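Local atomic coordinates of peroxisomal fatty acid beta-oxidation multifunctional protein MFP2 (Arabidopsis thaliana, PDB entry 2WTB), a protein that hydrates long-chain enoyl-CoA and oxidises 3-hydroxyacyl-CoA with NAD+ in the peroxisomal beta-oxidation of fatty acids during seed germination. Residues K564-I567 against I568-Q572. Residues are numbered along the deposited sequence; the frame is centred on the assembly and turned at random.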
ATOM      1  N   LYS A 564       6.411 -10.435  31.062  1.00 92.84           N
ATOM      2  CA  LYS A 564       6.367 -11.836  30.663  1.00 93.80           C
ATOM      3  C   LYS A 564       5.162 -12.542  31.273  1.00 98.18           C
ATOM      4  O   LYS A 564       5.248 -13.114  32.362  1.00100.38           O
ATOM      5  CB  LYS A 564       7.657 -12.552  31.068  1.00 93.01           C
ATOM      6  N   SER A 565       4.038 -12.495  30.567  1.00 99.87           N
ATOM      7  CA  SER A 565       2.823 -13.159  31.020  1.00 99.25           C
ATOM      8  C   SER A 565       2.945 -14.672  30.863  1.00102.38           C
ATOM      9  O   SER A 565       3.237 -15.174  29.778  1.00 97.14           O
ATOM     10  CB  SER A 565       1.609 -12.640  30.249  1.00 95.64           C
ATOM     11  OG  SER A 565       0.422 -13.285  30.678  1.00105.12           O
ATOM     12  N   MET A 566       2.716 -15.393  31.954  1.00110.66           N
ATOM     13  CA  MET A 566       2.855 -16.842  31.952  1.00110.49           C
ATOM     14  C   MET A 566       1.655 -17.515  31.291  1.00112.47           C
ATOM     15  O   MET A 566       1.580 -18.742  31.223  1.00114.15           O
ATOM     16  CB  MET A 566       3.031 -17.359  33.382  1.00109.25           C
ATOM     17  CG  MET A 566       3.788 -18.673  33.479  1.00108.22           C
ATOM     18  SD  MET A 566       5.511 -18.511  32.970  1.00143.43           S
ATOM     19  CE  MET A 566       6.133 -17.383  34.215  1.00102.47           C
ATOM     20  N   ILE A 567       0.721 -16.705  30.798  1.00112.82           N
ATOM     21  CA  ILE A 567      -0.494 -17.222  30.175  1.00114.85           C
ATOM     22  C   ILE A 567      -0.195 -18.194  29.035  1.00115.32           C
ATOM     23  O   ILE A 567      -0.611 -19.351  29.072  1.00116.26           O
ATOM     24  CB  ILE A 567      -1.399 -16.083  29.655  1.00103.00           C
ATOM     25  CG1 ILE A 567      -1.917 -15.240  30.821  1.00 97.48           C
ATOM     26  CG2 ILE A 567      -2.563 -16.648  28.852  1.00 88.94           C
ATOM     27  CD1 ILE A 567      -2.841 -14.120  30.398  1.00 89.37           C
ATOM     28  N   ILE A 568       0.528 -17.721  28.024  1.00111.50           N
ATOM     29  CA  ILE A 568       0.855 -18.553  26.870  1.00107.15           C
ATOM     30  C   ILE A 568       1.591 -19.841  27.248  1.00107.45           C
ATOM     31  O   ILE A 568       1.163 -20.931  26.868  1.00108.91           O
ATOM     32  CB  ILE A 568       1.665 -17.780  25.809  1.00100.11           C
ATOM     33  CG1 ILE A 568       0.765 -16.789  25.071  1.00 97.69           C
ATOM     34  CG2 ILE A 568       2.304 -18.742  24.820  1.00 98.75           C
ATOM     35  CD1 ILE A 568       1.447 -16.093  23.916  1.00 90.00           C
ATOM     36  N   PRO A 569       2.704 -19.721  27.995  1.00106.89           N
ATOM     37  CA  PRO A 569       3.468 -20.914  28.379  1.00108.67           C
ATOM     38  C   PRO A 569       2.596 -21.976  29.045  1.00112.84           C
ATOM     39  O   PRO A 569       2.691 -23.152  28.697  1.00110.50           O
ATOM     40  CB  PRO A 569       4.488 -20.362  29.378  1.00103.47           C
ATOM     41  CG  PRO A 569       4.678 -18.948  28.965  1.00 99.32           C
ATOM     42  CD  PRO A 569       3.328 -18.485  28.497  1.00105.42           C
ATOM     43  N   LEU A 570       1.756 -21.559  29.987  1.00118.26           N
ATOM     44  CA  LEU A 570       0.876 -22.485  30.693  1.00120.80           C
ATOM     45  C   LEU A 570      -0.064 -23.214  29.735  1.00134.32           C
ATOM     46  O   LEU A 570      -0.473 -24.345  29.994  1.00143.95           O
ATOM     47  CB  LEU A 570       0.070 -21.749  31.764  1.00110.13           C
ATOM     48  CG  LEU A 570       0.853 -21.273  32.988  1.00107.95           C
ATOM     49  CD1 LEU A 570       0.004 -20.347  33.846  1.00110.16           C
ATOM     50  CD2 LEU A 570       1.346 -22.459  33.801  1.00109.76           C
ATOM     51  N   MET A 571      -0.406 -22.559  28.630  1.00131.44           N
ATOM     52  CA  MET A 571      -1.272 -23.161  27.625  1.00127.41           C
ATOM     53  C   MET A 571      -0.495 -24.157  26.773  1.00129.83           C
ATOM     54  O   MET A 571      -1.015 -25.208  26.397  1.00125.64           O
ATOM     55  CB  MET A 571      -1.891 -22.085  26.732  1.00121.82           C
ATOM     56  CG  MET A 571      -2.753 -21.079  27.472  1.00116.98           C
ATOM     57  SD  MET A 571      -3.440 -19.830  26.369  1.00169.74           S
ATOM     58  CE  MET A 571      -4.399 -20.854  25.256  1.00111.91           C
ATOM     59  N   GLN A 572       0.753 -23.815  26.471  1.00132.64           N
ATOM     60  CA  GLN A 572       1.610 -24.666  25.653  1.00130.74           C
ATOM     61  C   GLN A 572       1.910 -25.991  26.347  1.00137.10           C
ATOM     62  O   GLN A 572       1.888 -27.048  25.718  1.00142.14           O
ATOM     63  CB  GLN A 572       2.915 -23.944  25.313  1.00120.32           C
ATOM     64  CG  GLN A 572       2.740 -22.735  24.413  1.00116.00           C
ATOM     65  CD  GLN A 572       4.020 -21.940  24.256  1.00118.80           C
ATOM     66  OE1 GLN A 572       4.903 -21.989  25.114  1.00119.93           O
ATOM     67  NE2 GLN A 572       4.126 -21.198  23.160  1.00119.26           N
TER
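From Met566 the chain turns out of a loop into the helix that begins at Ile567, and both carbonyls take i to i+4 bonds: Leu570 N reaches Met566 O at 3.1 Å and nearly straight (165°), while Met571 N meets Ile567 O at a more bent 139°. Just before the turn, Ser565 OG accepts a weak bond from Ile567 N at 3.4 Å and also pairs with Glu514, so the small hydroxyl side chain caps the turn and ties it to helix 498-514. Pro569 suits this first turn, where its missing N-H costs no helical bond; its CD lies 3.2 Å from Met566 O, and the Met566 side chain crosses its ring at about a right angle, SD 4.1 Å from Pro569 CG. Replacing Pro569 by an alanine would probably leave the Met566 sulfur without its ring neighbour and the first turn less rigid. Met566, its CG swung away from its own N (chi1 -154°), also crosses Leu570 at about a right angle, CG to CG 4.0 Å. Ile567 CG2 lies alongside Met571 SD at 4.1 Å, two apolar chains pointing the same way, and the branched Ile567 packs on Val513. The whole is a Ser-capped helix N-terminus with proline in the first turn, within the helical C-terminal domain of 3-hydroxyacyl-CoA dehydrogenases.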